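Side-chain contacts in iminosuccinate reductase (Paracoccus denitrificans, PDB 6RQA), which catalyses the NADH-dependent reduction of iminosuccinate to L-aspartate, regenerating the amino donor of the beta-hydroxyaspartate cycle: residues A[276-280]-A[281-285]; A[328-332]-A[333-337]; A[253-257]-A[258-262]; A[76-80]-A[81-85]. One frame throughout, in Å; residues are numbered along the deposited sequence.

Contact 1 of 4, residues A[276-280]-A[281-285]; sequences HAIAA and GLIRE
Ile278 and Ile283 lay their side chains across each other at about a right angle, with Ile278 CD1 3.6 Å from Ile283 CG1. The same methyl also lies beside the backbone running on from Ile283, close to the carbonyl of Ile283 and the amide of Glu285. Ile283 also meets Ala277: CB of Ala277 stands 3.7 Å from both CG1 and CD1 of Ile283. That branch is brought over the last helical turn because CG1 of Ile283 sits between its own backbone N and carbonyl carbon (chi1 60°), while CG2 points away from the carbonyl carbon. The helix 275-279 ends here in a glycine C-cap: Gly281, with positive phi, is the first residue to leave helical geometry and turns the chain back along the helix end. Its N donates to Ile278 O over 3.1 Å, and Ile283 N reaches Ala277 O over 3.1 Å with an N-H...O angle of 154°; in both cases the donor stands above the carbonyl plane rather than on a lone pair. Leu282 follows the outside of the turn, its CG 4.0 Å from Ala280 CB and its CB 4.2 Å from Ala277 CB, and then rests on Pro252 and Ala256 of helix 252-256. Ile278 also packs on Val269 of helix 265-270. At the solvent side Arg284 swings clear of the helix, and its NE pairs with Asp286 in a salt bridge. His276 NE2, at the start of the segment, donates to the carbonyl of Lys247, itself an NAD-binding residue.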
loop_
_atom_site.group_PDB
_atom_site.type_symbol
_atom_site.label_atom_id
_atom_site.label_comp_id
_atom_site.label_asym_id
_atom_site.label_seq_id
_atom_site.Cartn_x
_atom_site.Cartn_y
_atom_site.Cartn_z
ATOM N N HIS A 276 -15.000 2.839 -21.854
ATOM C CA HIS A 276 -15.085 3.095 -23.285
ATOM C C HIS A 276 -16.335 3.880 -23.656
ATOM O O HIS A 276 -16.275 4.767 -24.515
ATOM C CB HIS A 276 -15.035 1.773 -24.053
ATOM C CG HIS A 276 -13.868 0.913 -23.682
ATOM N ND1 HIS A 276 -12.602 1.117 -24.189
ATOM C CD2 HIS A 276 -13.771 -0.145 -22.844
ATOM C CE1 HIS A 276 -11.777 0.220 -23.683
ATOM N NE2 HIS A 276 -12.460 -0.558 -22.862
ATOM N N ALA A 277 -17.470 3.576 -23.025
ATOM C CA ALA A 277 -18.672 4.371 -23.241
ATOM C C ALA A 277 -18.568 5.749 -22.601
ATOM O O ALA A 277 -19.282 6.669 -23.016
ATOM C CB ALA A 277 -19.899 3.631 -22.706
ATOM N N ILE A 278 -17.700 5.911 -21.602
ATOM C CA ILE A 278 -17.460 7.228 -21.020
ATOM C C ILE A 278 -16.601 8.074 -21.950
ATOM O O ILE A 278 -16.898 9.249 -22.197
ATOM C CB ILE A 278 -16.816 7.084 -19.627
ATOM C CG1 ILE A 278 -17.860 6.667 -18.590
ATOM C CG2 ILE A 278 -16.132 8.379 -19.210
ATOM C CD1 ILE A 278 -18.892 7.732 -18.300
ATOM N N ALA A 279 -15.528 7.487 -22.486
ATOM C CA ALA A 279 -14.640 8.230 -23.375
ATOM C C ALA A 279 -15.342 8.610 -24.673
ATOM O O ALA A 279 -15.090 9.685 -25.230
ATOM C CB ALA A 279 -13.383 7.410 -23.664
ATOM N N ALA A 280 -16.224 7.746 -25.170
ATOM C CA ALA A 280 -16.970 8.031 -26.388
ATOM C C ALA A 280 -18.127 8.995 -26.165
ATOM O O ALA A 280 -18.841 9.311 -27.122
ATOM C CB ALA A 280 -17.496 6.729 -26.999
ATOM N N GLY A 281 -18.332 9.469 -24.937
ATOM C CA GLY A 281 -19.436 10.359 -24.649
ATOM C C GLY A 281 -20.802 9.713 -24.675
ATOM O O GLY A 281 -21.806 10.420 -24.543
ATOM N N LEU A 282 -20.870 8.390 -24.844
ATOM C CA LEU A 282 -22.159 7.707 -24.888
ATOM C C LEU A 282 -22.883 7.781 -23.551
ATOM O O LEU A 282 -24.117 7.838 -23.519
ATOM C CB LEU A 282 -21.962 6.251 -25.309
ATOM C CG LEU A 282 -21.433 6.025 -26.726
ATOM C CD1 LEU A 282 -20.903 4.609 -26.881
ATOM C CD2 LEU A 282 -22.521 6.303 -27.750
ATOM N N ILE A 283 -22.141 7.775 -22.442
ATOM C CA ILE A 283 -22.715 7.873 -21.107
ATOM C C ILE A 283 -21.881 8.845 -20.283
ATOM O O ILE A 283 -20.756 9.198 -20.642
ATOM C CB ILE A 283 -22.785 6.507 -20.389
ATOM C CG1 ILE A 283 -21.382 5.914 -20.244
ATOM C CG2 ILE A 283 -23.708 5.550 -21.131
ATOM C CD1 ILE A 283 -21.333 4.658 -19.407
ATOM N N ARG A 284 -22.453 9.273 -19.162
ATOM C CA ARG A 284 -21.762 10.092 -18.183
ATOM C C ARG A 284 -21.724 9.353 -16.851
ATOM O O ARG A 284 -22.545 8.471 -16.585
ATOM C CB ARG A 284 -22.434 11.463 -18.024
ATOM C CG ARG A 284 -23.950 11.416 -17.935
ATOM C CD ARG A 284 -24.537 12.820 -17.897
ATOM N NE ARG A 284 -25.991 12.809 -17.769
ATOM C CZ ARG A 284 -26.833 12.809 -18.798
ATOM N NH1 ARG A 284 -28.142 12.799 -18.586
ATOM N NH2 ARG A 284 -26.367 12.819 -20.040
ATOM N N GLU A 285 -20.752 9.720 -16.011
ATOM C CA GLU A 285 -20.502 8.955 -14.793
ATOM C C GLU A 285 -21.670 9.005 -13.816
ATOM O O GLU A 285 -21.805 8.099 -12.987
ATOM C CB GLU A 285 -19.227 9.444 -14.102
ATOM C CG GLU A 285 -19.333 10.815 -13.460
ATOM C CD GLU A 285 -18.410 10.963 -12.264
ATOM O OE1 GLU A 285 -18.356 10.029 -11.436
ATOM O OE2 GLU A 285 -17.735 12.008 -12.154
#

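Contact 2 of 4, residues A[328-332]-A[333-337]; sequences ELAKH and KGVAQ
Ala330 O is gripped by two successive amides: Val335 N at 2.9 Å, its donor tilted 15° from the carbonyl plane, and Gly334 N at 2.8 Å through a bent, weak bond. This is a glycine C-cap closing the long helix 316-333. Gly334 takes up positive phi, and the bond from Val335 back to Ala330 is the six-to-one link that joins the residue after such a glycine to the last helical turn. One residue earlier the ordinary helical pattern persists, with Lys333 N on Leu329 O at 2.8 Å, a straight bond (172°) that meets the carbonyl almost end-on. The reversal brings small apolar groups together beneath it. Ala330 CB is met by Ala336 CB at 3.7 Å and, roughly at right angles to that, by Val335 CG2 at 3.8 Å; CG2 of Val335 can do this because it lies between the backbone N and the carbonyl carbon of its own residue. Leu33 of helix 30-33 packs on Leu329, Ala330, Lys333 and Val335, and Val25 of strand 22-25 packs on Ala330, so the helix end lies between helix 30-33 and strand 22-25 of the mixed sheet. Beyond it the chain enters strand 337-339, where Gln337 bonds through its backbone to Val24 and through NE2 to the carbonyl of Glu340 of the second subunit. Lys331, which lies along Leu23 of strand 22-25, bends at chi3 (-66°) and turns its amino group back by one turn, toward Glu328. This ion pair is long, Lys331 NZ standing 3.9 Å from Glu328 OE1.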
loop_
_atom_site.group_PDB
_atom_site.type_symbol
_atom_site.label_atom_id
_atom_site.label_comp_id
_atom_site.label_asym_id
_atom_site.label_seq_id
_atom_site.Cartn_x
_atom_site.Cartn_y
_atom_site.Cartn_z
ATOM N N GLU A 328 -11.698 -15.763 11.252
ATOM C CA GLU A 328 -12.650 -16.221 12.260
ATOM C C GLU A 328 -12.799 -17.737 12.222
ATOM O O GLU A 328 -12.774 -18.403 13.264
ATOM C CB GLU A 328 -14.008 -15.544 12.053
ATOM C CG GLU A 328 -13.983 -14.022 12.076
ATOM C CD GLU A 328 -14.002 -13.440 13.478
ATOM O OE1 GLU A 328 -13.548 -14.118 14.422
ATOM O OE2 GLU A 328 -14.481 -12.297 13.634
ATOM N N LEU A 329 -12.955 -18.301 11.022
ATOM C CA LEU A 329 -13.083 -19.749 10.894
ATOM C C LEU A 329 -11.781 -20.457 11.251
ATOM O O LEU A 329 -11.801 -21.532 11.861
ATOM C CB LEU A 329 -13.517 -20.111 9.474
ATOM C CG LEU A 329 -14.880 -19.573 9.041
ATOM C CD1 LEU A 329 -15.028 -19.638 7.532
ATOM C CD2 LEU A 329 -15.995 -20.348 9.725
ATOM N N ALA A 330 -10.641 -19.868 10.879
ATOM C CA ALA A 330 -9.355 -20.491 11.174
ATOM C C ALA A 330 -9.116 -20.589 12.675
ATOM O O ALA A 330 -8.539 -21.573 13.155
ATOM C CB ALA A 330 -8.228 -19.711 10.498
ATOM N N LYS A 331 -9.548 -19.580 13.435
ATOM C CA LYS A 331 -9.420 -19.652 14.887
ATOM C C LYS A 331 -10.327 -20.723 15.475
ATOM O O LYS A 331 -9.960 -21.371 16.462
ATOM C CB LYS A 331 -9.729 -18.294 15.518
ATOM C CG LYS A 331 -8.696 -17.220 15.223
ATOM C CD LYS A 331 -8.901 -15.996 16.103
ATOM C CE LYS A 331 -10.211 -15.290 15.795
ATOM N NZ LYS A 331 -10.408 -14.091 16.660
ATOM N N HIS A 332 -11.507 -20.924 14.885
ATOM C CA HIS A 332 -12.408 -21.969 15.358
ATOM C C HIS A 332 -11.882 -23.350 14.991
ATOM O O HIS A 332 -11.849 -24.257 15.831
ATOM C CB HIS A 332 -13.807 -21.754 14.781
ATOM C CG HIS A 332 -14.769 -22.854 15.106
ATOM N ND1 HIS A 332 -15.341 -23.652 14.140
ATOM C CD2 HIS A 332 -15.255 -23.291 16.292
ATOM C CE1 HIS A 332 -16.141 -24.531 14.715
ATOM N NE2 HIS A 332 -16.107 -24.335 16.020
ATOM N N LYS A 333 -11.468 -23.529 13.735
ATOM C CA LYS A 333 -10.950 -24.818 13.292
ATOM C C LYS A 333 -9.580 -25.123 13.884
ATOM O O LYS A 333 -9.182 -26.293 13.927
ATOM C CB LYS A 333 -10.889 -24.857 11.763
ATOM C CG LYS A 333 -10.627 -26.235 11.176
ATOM C CD LYS A 333 -10.606 -26.199 9.657
ATOM C CE LYS A 333 -10.366 -27.582 9.074
ATOM N NZ LYS A 333 -10.432 -27.572 7.589
ATOM N N GLY A 334 -8.859 -24.109 14.352
ATOM C CA GLY A 334 -7.541 -24.313 14.913
ATOM C C GLY A 334 -6.411 -24.305 13.913
ATOM O O GLY A 334 -5.339 -24.846 14.206
ATOM N N VAL A 335 -6.610 -23.706 12.742
ATOM C CA VAL A 335 -5.602 -23.686 11.693
ATOM C C VAL A 335 -5.008 -22.289 11.519
ATOM O O VAL A 335 -4.401 -21.997 10.492
ATOM C CB VAL A 335 -6.169 -24.222 10.368
ATOM C CG1 VAL A 335 -6.615 -25.669 10.533
ATOM C CG2 VAL A 335 -7.323 -23.353 9.895
ATOM N N ALA A 336 -5.176 -21.422 12.513
ATOM C CA ALA A 336 -4.626 -20.074 12.484
ATOM C C ALA A 336 -3.324 -20.056 13.274
ATOM O O ALA A 336 -3.328 -20.279 14.490
ATOM C CB ALA A 336 -5.622 -19.065 13.056
ATOM N N GLN A 337 -2.217 -19.795 12.585
ATOM C CA GLN A 337 -0.907 -19.795 13.219
ATOM C C GLN A 337 -0.711 -18.518 14.025
ATOM O O GLN A 337 -0.855 -17.412 13.496
ATOM C CB GLN A 337 0.194 -19.927 12.166
ATOM C CG GLN A 337 0.019 -21.104 11.223
ATOM C CD GLN A 337 1.117 -21.178 10.179
ATOM O OE1 GLN A 337 2.283 -21.404 10.502
ATOM N NE2 GLN A 337 0.748 -20.977 8.918
#

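Contact 3 of 4, residues A[253-257]-A[258-262]; sequences ALVAR and ARIFT
After Val255 and Ala256 the helix 252-256 gives out at Arg257 (phi/psi -97/9°), and the chain passes through Ala258 directly into strand 259-262, with weak bonds from Arg257 N back to Ala253 O and Leu254 O as its last helical links. The side chains close the corner. Ile260 reaches back to the helix with its tip: CD1 lies 3.6 Å from Val255 CG1 and 3.4 Å from Val255 O, the two side chains crossing at about a right angle. Val255 offers this branch because CG1 stands anti to its backbone N (chi1 -178°), which turns it toward Ile260. Ala258 tucks its methyl under the turn, CB 3.7 Å from Leu254 O. Arg257 has its CB and CG near Ala258 N; its guanidinium is held elsewhere, NH1 by Asn228 OD1 and NH2 by the carbonyl of Val231. Residues 253-262 form a helix-to-strand joint of a Rossmann-type alpha/beta domain, whose parallel sheet carries the NAD site. Strand 259-262 runs between strands 307-311 and 288-290: Arg259 and Phe261 bond through their backbones to Val307, Ile309 and Asp311, while Ile260 pairs with Gly289. The side chain of Ile260 is packed by Val288 of the neighbouring strand and by Cys274 and Ile283, which flank helix 275-279.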
loop_
_atom_site.group_PDB
_atom_site.type_symbol
_atom_site.label_atom_id
_atom_site.label_comp_id
_atom_site.label_asym_id
_atom_site.label_seq_id
_atom_site.Cartn_x
_atom_site.Cartn_y
_atom_site.Cartn_z
ATOM N N ALA A 253 -21.928 0.423 -27.370
ATOM C CA ALA A 253 -23.333 0.683 -27.664
ATOM C C ALA A 253 -24.244 -0.156 -26.775
ATOM O O ALA A 253 -25.300 0.315 -26.338
ATOM C CB ALA A 253 -23.622 0.410 -29.140
ATOM N N LEU A 254 -23.853 -1.403 -26.505
ATOM C CA LEU A 254 -24.610 -2.235 -25.574
ATOM C C LEU A 254 -24.544 -1.672 -24.160
ATOM O O LEU A 254 -25.541 -1.696 -23.428
ATOM C CB LEU A 254 -24.079 -3.668 -25.608
ATOM C CG LEU A 254 -24.582 -4.635 -24.535
ATOM C CD1 LEU A 254 -26.078 -4.874 -24.679
ATOM C CD2 LEU A 254 -23.812 -5.945 -24.601
ATOM N N VAL A 255 -23.378 -1.162 -23.762
ATOM C CA VAL A 255 -23.239 -0.541 -22.450
ATOM C C VAL A 255 -24.095 0.715 -22.353
ATOM O O VAL A 255 -24.590 1.057 -21.272
ATOM C CB VAL A 255 -21.753 -0.240 -22.171
ATOM C CG1 VAL A 255 -21.568 0.354 -20.784
ATOM C CG2 VAL A 255 -20.918 -1.504 -22.331
ATOM N N ALA A 256 -24.304 1.409 -23.474
ATOM C CA ALA A 256 -25.017 2.683 -23.430
ATOM C C ALA A 256 -26.510 2.500 -23.189
ATOM O O ALA A 256 -27.148 3.376 -22.594
ATOM C CB ALA A 256 -24.781 3.461 -24.725
ATOM N N ARG A 257 -27.090 1.384 -23.632
ATOM C CA ARG A 257 -28.527 1.170 -23.522
ATOM C C ARG A 257 -28.913 0.343 -22.300
ATOM O O ARG A 257 -30.079 -0.042 -22.169
ATOM C CB ARG A 257 -29.065 0.513 -24.798
ATOM C CG ARG A 257 -28.892 -0.999 -24.879
ATOM C CD ARG A 257 -29.668 -1.554 -26.066
ATOM N NE ARG A 257 -30.238 -2.873 -25.801
ATOM C CZ ARG A 257 -29.703 -4.019 -26.211
ATOM N NH1 ARG A 257 -28.576 -4.015 -26.910
ATOM N NH2 ARG A 257 -30.296 -5.170 -25.927
ATOM N N ALA A 258 -27.975 0.081 -21.398
ATOM C CA ALA A 258 -28.228 -0.739 -20.224
ATOM C C ALA A 258 -28.209 0.108 -18.959
ATOM O O ALA A 258 -27.488 1.106 -18.869
ATOM C CB ALA A 258 -27.194 -1.861 -20.106
ATOM N N ARG A 259 -29.014 -0.301 -17.980
ATOM C CA ARG A 259 -28.980 0.306 -16.653
ATOM C C ARG A 259 -27.748 -0.221 -15.928
ATOM O O ARG A 259 -27.676 -1.408 -15.591
ATOM C CB ARG A 259 -30.262 -0.007 -15.886
ATOM C CG ARG A 259 -30.399 0.752 -14.577
ATOM C CD ARG A 259 -31.798 0.609 -13.999
ATOM N NE ARG A 259 -32.816 1.180 -14.878
ATOM C CZ ARG A 259 -34.114 1.212 -14.596
ATOM N NH1 ARG A 259 -34.561 0.704 -13.456
ATOM N NH2 ARG A 259 -34.969 1.751 -15.455
ATOM N N ILE A 260 -26.779 0.657 -15.692
ATOM C CA ILE A 260 -25.444 0.258 -15.263
ATOM C C ILE A 260 -25.336 0.322 -13.748
ATOM O O ILE A 260 -25.780 1.287 -13.113
ATOM C CB ILE A 260 -24.378 1.148 -15.931
ATOM C CG1 ILE A 260 -24.471 1.029 -17.453
ATOM C CG2 ILE A 260 -22.990 0.773 -15.448
ATOM C CD1 ILE A 260 -23.544 1.965 -18.191
ATOM N N PHE A 261 -24.739 -0.717 -13.165
ATOM C CA PHE A 261 -24.393 -0.753 -11.753
ATOM C C PHE A 261 -22.930 -1.151 -11.621
ATOM O O PHE A 261 -22.355 -1.780 -12.512
ATOM C CB PHE A 261 -25.286 -1.731 -10.976
ATOM C CG PHE A 261 -26.753 -1.426 -11.078
ATOM C CD1 PHE A 261 -27.512 -1.941 -12.116
ATOM C CD2 PHE A 261 -27.375 -0.622 -10.136
ATOM C CE1 PHE A 261 -28.863 -1.659 -12.214
ATOM C CE2 PHE A 261 -28.726 -0.338 -10.228
ATOM C CZ PHE A 261 -29.470 -0.857 -11.268
ATOM N N THR A 262 -22.322 -0.772 -10.499
ATOM C CA THR A 262 -20.910 -1.063 -10.281
ATOM C C THR A 262 -20.630 -1.093 -8.786
ATOM O O THR A 262 -21.493 -0.781 -7.961
ATOM C CB THR A 262 -20.009 -0.036 -10.976
ATOM O OG1 THR A 262 -18.647 -0.471 -10.907
ATOM C CG2 THR A 262 -20.127 1.318 -10.296
#

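Contact 4 of 4, residues A[76-80]-A[81-85]; sequences GGFDA and SALVL
Asp79 and Val84 make the last backbone pair of a beta hairpin, with Asp79 N on Val84 O at 2.9 Å in a nearly straight bond, answered by Val84 N on Asp79 O at 3.2 Å. Leu83 N also reaches Asp79 O, weakly, so that Leu83 and Val84 both face Asp79: a G1 beta bulge, with Leu83 at left-handed helical angles (phi/psi 54/59°). One step further, Phe78 and Leu85 form a non-hydrogen-bonded antiparallel pair.

Side-chain-to-backbone bonds set the loop. Asp79 CG stands anti to its backbone N (chi1 -169°), and OD1 curls back over the turn to accept Ala82 N at 3.0 Å, from above the carboxylate plane, and Ser81 N at 3.0 Å through a weak bond, the latter closing an Asx turn. One carboxylate oxygen therefore grips two loop amides, and CB of Ala82 lies against the same group, 3.9 Å from Asp79 CG.

Apolar contacts gather on the opposite face. Leu85 CD1 touches Phe78 CB at 3.8 Å and the two side chains cross obliquely; Leu83 CD2 approaches Phe78 CZ at 4.4 Å. A backbone-to-ring contact adds to these, Ala80 N sitting 3.9 Å above the Phe78 ring, over its centre.

Phe78, Leu83 and Leu85 pack on Ile65, His67 and Tyr72 of the second subunit. The hairpin of strands 71-79 and 84-92 lies within the mixed sheet, Phe78 hydrogen-bonding through its backbone to Tyr56 of strand 55-64 and Leu85 likewise to Phe111 of strand 104-111. Val84 and Asp79 face helices 316-333 and 36-51, respectively.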
loop_
_atom_site.group_PDB
_atom_site.type_symbol
_atom_site.label_atom_id
_atom_site.label_comp_id
_atom_site.label_asym_id
_atom_site.label_seq_id
_atom_site.Cartn_x
_atom_site.Cartn_y
_atom_site.Cartn_z
ATOM N N GLY A 76 -6.272 -0.872 -0.221
ATOM C CA GLY A 76 -6.664 -0.740 1.165
ATOM C C GLY A 76 -8.113 -0.316 1.324
ATOM O O GLY A 76 -8.787 0.060 0.368
ATOM N N GLY A 77 -8.586 -0.384 2.561
ATOM C CA GLY A 77 -9.958 -0.009 2.857
ATOM C C GLY A 77 -10.226 -0.121 4.341
ATOM O O GLY A 77 -9.420 -0.663 5.106
ATOM N N PHE A 78 -11.385 0.402 4.737
ATOM C CA PHE A 78 -11.797 0.389 6.134
ATOM C C PHE A 78 -13.303 0.203 6.210
ATOM O O PHE A 78 -14.051 0.892 5.513
ATOM C CB PHE A 78 -11.379 1.680 6.846
ATOM C CG PHE A 78 -11.892 1.792 8.253
ATOM C CD1 PHE A 78 -11.691 0.766 9.164
ATOM C CD2 PHE A 78 -12.563 2.931 8.672
ATOM C CE1 PHE A 78 -12.162 0.870 10.462
ATOM C CE2 PHE A 78 -13.033 3.043 9.967
ATOM C CZ PHE A 78 -12.832 2.011 10.863
ATOM N N ASP A 79 -13.736 -0.729 7.055
ATOM C CA ASP A 79 -15.149 -1.010 7.290
ATOM C C ASP A 79 -15.450 -0.624 8.733
ATOM O O ASP A 79 -15.209 -1.405 9.656
ATOM C CB ASP A 79 -15.465 -2.481 7.019
ATOM C CG ASP A 79 -16.961 -2.771 6.995
ATOM O OD1 ASP A 79 -17.725 -2.099 7.720
ATOM O OD2 ASP A 79 -17.372 -3.684 6.246
ATOM N N ALA A 80 -15.978 0.587 8.923
ATOM C CA ALA A 80 -16.308 1.054 10.265
ATOM C C ALA A 80 -17.437 0.251 10.895
ATOM O O ALA A 80 -17.526 0.193 12.126
ATOM C CB ALA A 80 -16.681 2.537 10.230
ATOM N N SER A 81 -18.296 -0.368 10.085
ATOM C CA SER A 81 -19.401 -1.148 10.632
ATOM C C SER A 81 -18.903 -2.451 11.246
ATOM O O SER A 81 -19.314 -2.826 12.351
ATOM C CB SER A 81 -20.433 -1.425 9.539
ATOM O OG SER A 81 -21.516 -2.188 10.040
ATOM N N ALA A 82 -18.015 -3.155 10.547
ATOM C CA ALA A 82 -17.477 -4.425 11.015
ATOM C C ALA A 82 -16.130 -4.282 11.709
ATOM O O ALA A 82 -15.610 -5.278 12.222
ATOM C CB ALA A 82 -17.351 -5.407 9.845
ATOM N N LEU A 83 -15.563 -3.077 11.743
ATOM C CA LEU A 83 -14.249 -2.818 12.332
ATOM C C LEU A 83 -13.190 -3.741 11.727
ATOM O O LEU A 83 -12.525 -4.520 12.413
ATOM C CB LEU A 83 -14.295 -2.935 13.857
ATOM C CG LEU A 83 -15.058 -1.805 14.556
ATOM C CD1 LEU A 83 -14.968 -1.941 16.065
ATOM C CD2 LEU A 83 -14.538 -0.445 14.103
ATOM N N VAL A 84 -13.053 -3.637 10.409
ATOM C CA VAL A 84 -12.063 -4.381 9.642
ATOM C C VAL A 84 -11.213 -3.375 8.882
ATOM O O VAL A 84 -11.747 -2.484 8.210
ATOM C CB VAL A 84 -12.727 -5.385 8.681
ATOM C CG1 VAL A 84 -11.675 -6.160 7.901
ATOM C CG2 VAL A 84 -13.632 -6.332 9.455
ATOM N N LEU A 85 -9.895 -3.514 8.994
ATOM C CA LEU A 85 -8.958 -2.568 8.406
ATOM C C LEU A 85 -7.765 -3.325 7.848
ATOM O O LEU A 85 -7.281 -4.277 8.465
ATOM C CB LEU A 85 -8.488 -1.535 9.443
ATOM C CG LEU A 85 -7.426 -0.521 9.010
ATOM C CD1 LEU A 85 -7.985 0.441 7.973
ATOM C CD2 LEU A 85 -6.887 0.235 10.214
#

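Overall arrangement
Along the chain the order is contact 4, contact 3, contact 1, contact 2. Contacts 3 and 1 belong to the NAD-binding, Rossmann-type part: their centres are about 10 Å apart, and they touch, Ile283 CD1 meeting Ile260 CD1 at 3.7 Å, so two helix-ending turns, of helices 252-256 and 275-279, share one apolar core beside strand 259-262. Contact 4 is a hairpin of the mixed sheet and contact 2 the end of helix 316-333 where the chain enters it; their centres are about 21 Å apart and their nearest atoms about 7 Å. Both lie in the part that meets the second subunit. Contacts 1 and 2, about 46 Å apart between centres, lie on opposite sides of the chain's centre.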